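Local structure of putative lipase (Bacteroides thetaiotaomicron VPI-5482, 3BZW) at residues L93-T98 / T167-S172; G87-I92 / K156-K161; G33-D38 / G65-Q70. The protein is a putative lipase of the SGNH (GDSL-like) hydrolase family that probably cleaves ester bonds, perhaps those of lysophospholipids. All coordinates share one frame; numbering follows the deposited sequence.

In the fold
Contacts 1 and 2 share strand 91-95 of the central parallel sheet, with centres about 22 Å apart. Contact 2, at the strand's N-terminal end, is largely buried, though Asp90 and Lys161 are partly exposed, and mixes aliphatic-aromatic packing with a lysine bonded to a backbone carbonyl. Contact 1, at its C-terminal end, is wholly buried and passes from apolar packing to an arginine-threonine bond. Contact 3 joins the loops after strands 28-33 and 60-63; it is mainly polar, holds an acetate and reaches from buried residues to exposed ones. Met96 of contact 1 packs on it, the two centres lying about 10 Å apart.

Contact 1 of 3, residues L93-T98 / T167-S172; sequences LVFMGT and TPLHRS
Phe95 and Thr98 reach segment 167-172 through similar first torsions: Phe95 CG stands anti to the backbone nitrogen (chi1 -170°), and Thr98 OG1 occupies the corresponding place (chi1 -153°). These residues lie at the C-terminal edge of a parallel sheet of the SGNH hydrolase fold, where strands 91-95 and 162-166 run side by side into loops. Leu169 meets the rim of the Phe95 ring, in the ring plane and crossing it at about a right angle, with Leu169 CG 3.6 Å from Phe95 CZ. Thr167 O approaches the same ring obliquely, 3.4 Å from Phe95 CE2; this buried oxygen has no polar partner in the model. Helix 245-258 adds Met251, which touches both Phe95 and Leu169.

Beyond the ring, Pro168 packs against the start of helix 98-102, where Gly97 is the N-cap residue. Pro168 CG is 3.7 Å from Met96 O and 3.9 Å from Thr98 N. The Arg171 chain then bends at chi3 (-70°) and presents the edge of its guanidinium group to Thr98. Arg171 NH1 donates to Thr98 OG1 at 3.0 Å, nearly in the guanidinium plane, while Arg171 NH2 is bonded to Gln182. A water makes a second link, from Thr98 OG1 (2.7 Å) to Leu169 O, to which it donates at 2.7 Å.

Contact 2 of 3, residues G87-I92 / K156-K161; sequences GEVDAI and KLFPDK
Lys161 lays its aliphatic chain along the backbone of Val89 and Asp90. This is the return half of a beta-alpha-beta crossover: strand 91-95 leads eventually to helix 143-157, and a type I turn from Phe158 to Lys161 hands the chain to the neighbouring parallel strand 162-166. Starting at the root, Lys161 CB is 3.9 Å from Asp90 O. The chain bends at chi2 (-64°), and Lys161 CD passes the same oxygen at 3.7 Å. Lys161 CE has moved on to Val89 O, 3.4 Å away, and at the tip NZ donates to Val89 O at 3.1 Å, almost in line with the C=O bond. A water accepts from Lys161 NZ and donates to Asp90 OD1, bridging two opposite charges whose atoms do not touch directly. Asp90 OD2 is bonded to the backbone N of Lys28. The lysine's own carbonyl accepts from Arg250 of a neighbouring subunit, so the end of this turn also touches that subunit.

At the other end of the turn, the Phe158 ring lies between the sheet and helix 74-85, from which Leu81 touches it. Val89 CG1 meets it obliquely, 3.8 Å from Phe158 CE1. Ile92 instead comes over one face in a CH-pi contact, its CD1 3.5 Å from the ring centroid, 23° off the normal and displaced toward the Phe158 CD2 side.

Contact 3 of 3, residues G33-D38 / G65-Q70; sequences GDSITD and GISGRQ. With ACT (acetate ion), chain G.
Asp38 OD2 is gripped twice by one residue, Ser67. The backbone N of Ser67 donates to Asp38 OD2 at 2.9 Å, reaching it on the anti side of the carboxylate, close to its plane. Ser67 OG donates to Asp38 OD2 at 3.0 Å from well above that plane (42° out of it). The second carboxylate oxygen, Asp38 OD1, takes the backbone N of Asn40, which should further limit rotation of the group. Ser35 OG, anti to its backbone N (chi1 180°), makes a weak bond of 3.3 Å to Ser67 OG, so that the hydroxyls run in series, Ser35 OG to Ser67 OG to Asp38 OD2, the first step weak.

Closer to the sheet the two loops touch through their backbones. Ile66 N donates to Gly33 O at 3.3 Å from above the carbonyl plane, and the close passage of Gly65 CA by the same oxygen adds a CH...O contact. Asp34 shapes its own loop: its OD1 accepts from Ile36 N in an Asx turn, while its carbonyl takes both Thr37 N and Asp38 N.

The Gly-Asp-Ser sequence is the signature block of SGNH hydrolases, in which its serine is the usual nucleophile and the backbone N-H groups of that serine and of a glycine, with the side-chain amide of an asparagine, form the oxyanion hole. The geometry here is consistent with that: Gly68 N donates to acetate OXT at 2.7 Å and Ser35 N to acetate OXT at 3.1 Å, with Asn99 ND2 and His242 NE2 also hydrogen-bonded to the ion, which probably came from the crystallisation liquor. Asp34 lines the same pocket, its carboxylate beside the acetate methyl. A water donates to Asp34 OD2 at 2.7 Å and to Arg69 O at 2.9 Å.

Contact 1 of 3, residues L93-T98 / T167-S172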
loop_
_atom_site.group_PDB
_atom_site.type_symbol
_atom_site.label_atom_id
_atom_site.label_comp_id
_atom_site.label_asym_id
_atom_site.label_seq_id
_atom_site.Cartn_x
_atom_site.Cartn_y
_atom_site.Cartn_z
ATOM N N LEU A 93 9.942 -11.580 -37.123
ATOM C CA LEU A 93 9.296 -11.922 -35.864
ATOM C C LEU A 93 10.276 -12.755 -35.045
ATOM O O LEU A 93 10.899 -13.688 -35.566
ATOM C CB LEU A 93 8.016 -12.730 -36.094
ATOM C CG LEU A 93 6.850 -12.070 -36.830
ATOM C CD1 LEU A 93 5.647 -13.003 -36.784
ATOM C CD2 LEU A 93 6.501 -10.736 -36.187
ATOM N N VAL A 94 10.420 -12.410 -33.770
ATOM C CA VAL A 94 11.317 -13.130 -32.876
ATOM C C VAL A 94 10.462 -13.717 -31.756
ATOM O O VAL A 94 9.914 -12.988 -30.933
ATOM C CB VAL A 94 12.380 -12.188 -32.281
ATOM C CG1 VAL A 94 13.392 -12.991 -31.476
ATOM C CG2 VAL A 94 13.076 -11.414 -33.403
ATOM N N PHE A 95 10.361 -15.042 -31.744
ATOM C CA PHE A 95 9.551 -15.791 -30.781
ATOM C C PHE A 95 10.543 -16.697 -30.047
ATOM O O PHE A 95 10.733 -17.848 -30.427
ATOM C CB PHE A 95 8.535 -16.610 -31.588
ATOM C CG PHE A 95 7.455 -17.257 -30.772
ATOM C CD1 PHE A 95 6.615 -18.201 -31.358
ATOM C CD2 PHE A 95 7.255 -16.920 -29.440
ATOM C CE1 PHE A 95 5.592 -18.799 -30.628
ATOM C CE2 PHE A 95 6.230 -17.516 -28.699
ATOM C CZ PHE A 95 5.402 -18.454 -29.296
HETATM N N MSE A 96 11.152 -16.179 -28.982
HETATM C CA MSE A 96 12.193 -16.922 -28.276
HETATM C C MSE A 96 12.238 -16.678 -26.766
HETATM O O MSE A 96 11.795 -15.639 -26.285
HETATM C CB MSE A 96 13.542 -16.505 -28.874
HETATM C CG MSE A 96 14.753 -17.283 -28.397
HETATM SE SE MSE A 96 14.965 -18.902 -29.397
HETATM C CE MSE A 96 15.999 -18.196 -30.888
ATOM N N GLY A 97 12.787 -17.639 -26.022
ATOM C CA GLY A 97 12.915 -17.452 -24.589
ATOM C C GLY A 97 12.482 -18.578 -23.674
ATOM O O GLY A 97 13.003 -18.707 -22.565
ATOM N N THR A 98 11.545 -19.403 -24.118
ATOM C CA THR A 98 11.081 -20.483 -23.260
ATOM C C THR A 98 12.215 -21.451 -22.898
ATOM O O THR A 98 12.220 -22.033 -21.811
ATOM C CB THR A 98 9.889 -21.238 -23.903
ATOM O OG1 THR A 98 9.084 -21.809 -22.864
ATOM C CG2 THR A 98 10.371 -22.345 -24.831
ATOM N N THR A 167 6.304 -12.698 -26.847
ATOM C CA THR A 167 6.613 -13.293 -25.556
ATOM C C THR A 167 6.320 -14.792 -25.587
ATOM O O THR A 167 5.429 -15.251 -26.305
ATOM C CB THR A 167 5.792 -12.649 -24.410
ATOM O OG1 THR A 167 4.401 -12.634 -24.754
ATOM C CG2 THR A 167 6.269 -11.223 -24.146
ATOM N N PRO A 168 7.076 -15.575 -24.807
ATOM C CA PRO A 168 6.918 -17.031 -24.725
ATOM C C PRO A 168 5.521 -17.424 -24.241
ATOM O O PRO A 168 4.891 -16.689 -23.475
ATOM C CB PRO A 168 8.004 -17.440 -23.732
ATOM C CG PRO A 168 9.059 -16.376 -23.913
ATOM C CD PRO A 168 8.225 -15.121 -24.005
ATOM N N LEU A 169 5.045 -18.582 -24.689
ATOM C CA LEU A 169 3.721 -19.076 -24.306
ATOM C C LEU A 169 3.748 -19.749 -22.939
ATOM O O LEU A 169 4.802 -20.186 -22.485
ATOM C CB LEU A 169 3.226 -20.104 -25.328
ATOM C CG LEU A 169 3.184 -19.688 -26.798
ATOM C CD1 LEU A 169 2.766 -20.878 -27.653
ATOM C CD2 LEU A 169 2.218 -18.527 -26.968
ATOM N N HIS A 170 2.587 -19.823 -22.289
ATOM C CA HIS A 170 2.496 -20.508 -21.005
ATOM C C HIS A 170 2.896 -21.942 -21.331
ATOM O O HIS A 170 2.717 -22.397 -22.462
ATOM C CB HIS A 170 1.069 -20.454 -20.445
ATOM C CG HIS A 170 0.782 -19.210 -19.658
ATOM N ND1 HIS A 170 0.542 -17.990 -20.251
ATOM C CD2 HIS A 170 0.759 -18.989 -18.321
ATOM C CE1 HIS A 170 0.382 -17.070 -19.316
ATOM N NE2 HIS A 170 0.510 -17.649 -18.136
ATOM N N ARG A 171 3.428 -22.656 -20.349
ATOM C CA ARG A 171 3.909 -24.008 -20.596
ATOM C C ARG A 171 3.695 -24.949 -19.427
ATOM O O ARG A 171 3.729 -24.530 -18.274
ATOM C CB ARG A 171 5.403 -23.943 -20.901
ATOM C CG ARG A 171 6.176 -23.123 -19.871
ATOM C CD ARG A 171 7.666 -23.148 -20.143
ATOM N NE ARG A 171 8.222 -24.465 -19.869
ATOM C CZ ARG A 171 9.313 -24.949 -20.448
ATOM N NH1 ARG A 171 9.973 -24.222 -21.342
ATOM N NH2 ARG A 171 9.740 -26.163 -20.135
ATOM N N SER A 172 3.494 -26.227 -19.731
ATOM C CA SER A 172 3.306 -27.218 -18.685
ATOM C C SER A 172 4.363 -28.315 -18.817
ATOM O O SER A 172 5.380 -28.127 -19.488
ATOM C CB SER A 172 1.893 -27.806 -18.734
ATOM O OG SER A 172 1.666 -28.641 -17.608
HETATM O O HOH W 1 6.581 -21.695 -23.926
#

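Contact 2 of 3, residues G87-I92 / K156-K161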
loop_
_atom_site.group_PDB
_atom_site.type_symbol
_atom_site.label_atom_id
_atom_site.label_comp_id
_atom_site.label_asym_id
_atom_site.label_seq_id
_atom_site.Cartn_x
_atom_site.Cartn_y
_atom_site.Cartn_z
ATOM N N GLY A 87 17.896 -9.216 -49.173
ATOM C CA GLY A 87 17.213 -8.327 -50.096
ATOM C C GLY A 87 15.748 -8.621 -50.345
ATOM O O GLY A 87 15.086 -7.885 -51.076
ATOM N N GLU A 88 15.234 -9.686 -49.739
ATOM C CA GLU A 88 13.833 -10.070 -49.921
ATOM C C GLU A 88 12.955 -9.821 -48.697
ATOM O O GLU A 88 11.790 -9.451 -48.826
ATOM C CB GLU A 88 13.726 -11.561 -50.258
ATOM C CG GLU A 88 14.575 -12.039 -51.418
ATOM C CD GLU A 88 14.550 -13.555 -51.556
ATOM O OE1 GLU A 88 13.471 -14.116 -51.846
ATOM O OE2 GLU A 88 15.611 -14.186 -51.366
ATOM N N VAL A 89 13.515 -10.034 -47.511
ATOM C CA VAL A 89 12.748 -9.891 -46.274
ATOM C C VAL A 89 12.171 -8.500 -46.014
ATOM O O VAL A 89 12.833 -7.483 -46.240
ATOM C CB VAL A 89 13.591 -10.352 -45.052
ATOM C CG1 VAL A 89 14.653 -9.317 -44.717
ATOM C CG2 VAL A 89 12.677 -10.622 -43.864
ATOM N N ASP A 90 10.923 -8.472 -45.547
ATOM C CA ASP A 90 10.215 -7.226 -45.246
ATOM C C ASP A 90 10.051 -6.992 -43.752
ATOM O O ASP A 90 10.091 -5.857 -43.285
ATOM C CB ASP A 90 8.821 -7.231 -45.881
ATOM C CG ASP A 90 8.869 -7.304 -47.384
ATOM O OD1 ASP A 90 9.613 -6.503 -47.987
ATOM O OD2 ASP A 90 8.157 -8.155 -47.960
ATOM N N ALA A 91 9.841 -8.067 -43.004
ATOM C CA ALA A 91 9.662 -7.955 -41.559
ATOM C C ALA A 91 10.245 -9.172 -40.856
ATOM O O ALA A 91 10.531 -10.191 -41.486
ATOM C CB ALA A 91 8.179 -7.808 -41.226
ATOM N N ILE A 92 10.410 -9.059 -39.544
ATOM C CA ILE A 92 10.989 -10.132 -38.749
ATOM C C ILE A 92 10.269 -10.329 -37.424
ATOM O O ILE A 92 10.009 -9.369 -36.699
ATOM C CB ILE A 92 12.470 -9.833 -38.437
ATOM C CG1 ILE A 92 13.240 -9.653 -39.743
ATOM C CG2 ILE A 92 13.078 -10.961 -37.598
ATOM C CD1 ILE A 92 14.674 -9.263 -39.543
ATOM N N LYS A 156 21.039 -3.690 -36.142
ATOM C CA LYS A 156 22.223 -3.417 -36.956
ATOM C C LYS A 156 22.076 -4.024 -38.352
ATOM O O LYS A 156 22.461 -3.412 -39.350
ATOM C CB LYS A 156 23.476 -3.994 -36.287
ATOM C CG LYS A 156 24.043 -3.149 -35.154
ATOM C CD LYS A 156 25.182 -3.882 -34.455
ATOM C CE LYS A 156 26.340 -2.953 -34.134
ATOM N NZ LYS A 156 26.991 -2.442 -35.377
ATOM N N LEU A 157 21.512 -5.226 -38.414
ATOM C CA LEU A 157 21.330 -5.927 -39.682
ATOM C C LEU A 157 20.100 -5.485 -40.472
ATOM O O LEU A 157 20.121 -5.451 -41.705
ATOM C CB LEU A 157 21.249 -7.435 -39.432
ATOM C CG LEU A 157 22.493 -8.118 -38.860
ATOM C CD1 LEU A 157 22.134 -9.518 -38.386
ATOM C CD2 LEU A 157 23.588 -8.174 -39.918
ATOM N N PHE A 158 19.034 -5.139 -39.760
ATOM C CA PHE A 158 17.785 -4.732 -40.397
ATOM C C PHE A 158 17.249 -3.438 -39.792
ATOM O O PHE A 158 16.118 -3.394 -39.311
ATOM C CB PHE A 158 16.753 -5.848 -40.216
ATOM C CG PHE A 158 17.225 -7.194 -40.691
ATOM C CD1 PHE A 158 17.213 -7.511 -42.046
ATOM C CD2 PHE A 158 17.684 -8.147 -39.785
ATOM C CE1 PHE A 158 17.649 -8.760 -42.491
ATOM C CE2 PHE A 158 18.122 -9.398 -40.219
ATOM C CZ PHE A 158 18.104 -9.705 -41.571
ATOM N N PRO A 159 18.044 -2.357 -39.836
ATOM C CA PRO A 159 17.626 -1.070 -39.272
ATOM C C PRO A 159 16.377 -0.416 -39.853
ATOM O O PRO A 159 15.723 0.377 -39.173
ATOM C CB PRO A 159 18.874 -0.198 -39.448
ATOM C CG PRO A 159 19.476 -0.736 -40.703
ATOM C CD PRO A 159 19.356 -2.236 -40.498
ATOM N N ASP A 160 16.034 -0.750 -41.094
ATOM C CA ASP A 160 14.873 -0.141 -41.747
ATOM C C ASP A 160 13.672 -1.071 -41.868
ATOM O O ASP A 160 12.727 -0.784 -42.608
ATOM C CB ASP A 160 15.274 0.355 -43.141
ATOM C CG ASP A 160 15.681 -0.783 -44.074
ATOM O OD1 ASP A 160 15.990 -1.890 -43.579
ATOM O OD2 ASP A 160 15.707 -0.562 -45.301
ATOM N N LYS A 161 13.700 -2.176 -41.134
ATOM C CA LYS A 161 12.618 -3.147 -41.192
ATOM C C LYS A 161 11.745 -3.164 -39.946
ATOM O O LYS A 161 12.125 -2.659 -38.886
ATOM C CB LYS A 161 13.188 -4.555 -41.393
ATOM C CG LYS A 161 14.133 -4.710 -42.575
ATOM C CD LYS A 161 13.440 -4.462 -43.909
ATOM C CE LYS A 161 14.400 -4.750 -45.061
ATOM N NZ LYS A 161 13.774 -4.569 -46.395
HETATM O O HOH W 2 10.914 -4.390 -47.123
#

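Contact 3 of 3, residues G33-D38 / G65-Q70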
loop_
_atom_site.group_PDB
_atom_site.type_symbol
_atom_site.label_atom_id
_atom_site.label_comp_id
_atom_site.label_asym_id
_atom_site.label_seq_id
_atom_site.Cartn_x
_atom_site.Cartn_y
_atom_site.Cartn_z
ATOM N N GLY A 33 13.357 -18.237 -33.868
ATOM C CA GLY A 33 12.885 -18.851 -32.636
ATOM C C GLY A 33 13.378 -20.250 -32.298
ATOM O O GLY A 33 14.523 -20.614 -32.584
ATOM N N ASP A 34 12.500 -21.037 -31.678
ATOM C CA ASP A 34 12.833 -22.394 -31.261
ATOM C C ASP A 34 11.959 -23.470 -31.906
ATOM O O ASP A 34 11.482 -23.305 -33.026
ATOM C CB ASP A 34 12.762 -22.509 -29.728
ATOM C CG ASP A 34 11.460 -21.962 -29.155
ATOM O OD1 ASP A 34 10.393 -22.184 -29.763
ATOM O OD2 ASP A 34 11.504 -21.315 -28.087
ATOM N N SER A 35 11.750 -24.575 -31.195
ATOM C CA SER A 35 10.960 -25.681 -31.733
ATOM C C SER A 35 9.523 -25.328 -32.097
ATOM O O SER A 35 8.944 -25.920 -33.011
ATOM C CB SER A 35 10.964 -26.858 -30.754
ATOM O OG SER A 35 10.203 -27.940 -31.255
ATOM N N ILE A 36 8.939 -24.370 -31.390
ATOM C CA ILE A 36 7.562 -23.986 -31.673
ATOM C C ILE A 36 7.468 -23.313 -33.045
ATOM O O ILE A 36 6.386 -23.194 -33.621
ATOM C CB ILE A 36 7.010 -23.082 -30.540
ATOM C CG1 ILE A 36 6.955 -23.902 -29.241
ATOM C CG2 ILE A 36 5.621 -22.561 -30.894
ATOM C CD1 ILE A 36 6.321 -23.193 -28.058
ATOM N N THR A 37 8.618 -22.912 -33.575
ATOM C CA THR A 37 8.699 -22.277 -34.888
ATOM C C THR A 37 9.340 -23.235 -35.910
ATOM O O THR A 37 9.051 -23.168 -37.108
ATOM C CB THR A 37 9.525 -20.967 -34.803
ATOM O OG1 THR A 37 8.762 -19.969 -34.106
ATOM C CG2 THR A 37 9.881 -20.455 -36.190
ATOM N N ASP A 38 10.195 -24.127 -35.416
ATOM C CA ASP A 38 10.906 -25.116 -36.237
ATOM C C ASP A 38 9.948 -25.968 -37.078
ATOM O O ASP A 38 9.020 -26.586 -36.549
ATOM C CB ASP A 38 11.721 -26.033 -35.316
ATOM C CG ASP A 38 12.705 -26.925 -36.062
ATOM O OD1 ASP A 38 12.520 -27.184 -37.274
ATOM O OD2 ASP A 38 13.667 -27.384 -35.411
ATOM N N GLY A 65 13.904 -20.762 -36.963
ATOM C CA GLY A 65 13.744 -21.352 -35.646
ATOM C C GLY A 65 14.191 -22.802 -35.624
ATOM O O GLY A 65 13.914 -23.566 -36.548
ATOM N N ILE A 66 14.888 -23.185 -34.561
ATOM C CA ILE A 66 15.374 -24.550 -34.419
ATOM C C ILE A 66 15.104 -25.060 -33.009
ATOM O O ILE A 66 15.267 -24.329 -32.033
ATOM C CB ILE A 66 16.887 -24.627 -34.709
ATOM C CG1 ILE A 66 17.135 -24.335 -36.194
ATOM C CG2 ILE A 66 17.426 -26.003 -34.327
ATOM C CD1 ILE A 66 18.599 -24.153 -36.550
ATOM N N SER A 67 14.696 -26.320 -32.918
ATOM C CA SER A 67 14.391 -26.943 -31.641
ATOM C C SER A 67 15.477 -26.746 -30.591
ATOM O O SER A 67 16.663 -26.955 -30.860
ATOM C CB SER A 67 14.140 -28.438 -31.841
ATOM O OG SER A 67 13.038 -28.645 -32.709
ATOM N N GLY A 68 15.056 -26.325 -29.401
ATOM C CA GLY A 68 15.975 -26.127 -28.294
ATOM C C GLY A 68 16.809 -24.858 -28.236
ATOM O O GLY A 68 17.530 -24.651 -27.258
ATOM N N ARG A 69 16.726 -23.999 -29.247
ATOM C CA ARG A 69 17.526 -22.780 -29.228
ATOM C C ARG A 69 17.039 -21.752 -28.212
ATOM O O ARG A 69 15.859 -21.719 -27.846
ATOM C CB ARG A 69 17.593 -22.162 -30.630
ATOM C CG ARG A 69 18.312 -23.060 -31.638
ATOM C CD ARG A 69 19.735 -23.364 -31.171
ATOM N NE ARG A 69 20.347 -24.477 -31.896
ATOM C CZ ARG A 69 20.872 -24.393 -33.116
ATOM N NH1 ARG A 69 20.871 -23.237 -33.768
ATOM N NH2 ARG A 69 21.403 -25.469 -33.683
ATOM N N GLN A 70 17.972 -20.922 -27.760
ATOM C CA GLN A 70 17.699 -19.888 -26.766
ATOM C C GLN A 70 17.993 -18.504 -27.338
ATOM O O GLN A 70 18.424 -18.380 -28.484
ATOM C CB GLN A 70 18.561 -20.147 -25.531
ATOM C CG GLN A 70 18.269 -21.489 -24.864
ATOM C CD GLN A 70 19.413 -21.971 -23.994
ATOM O OE1 GLN A 70 20.016 -21.194 -23.259
ATOM N NE2 GLN A 70 19.711 -23.263 -24.069
HETATM C C ACT G . 11.704 -25.906 -27.733
HETATM O O ACT G . 11.592 -27.082 -27.435
HETATM O OXT ACT G . 12.638 -25.543 -28.427
HETATM C CH3 ACT G . 10.682 -24.905 -27.258
HETATM O O HOH W 3 13.532 -20.386 -26.629
#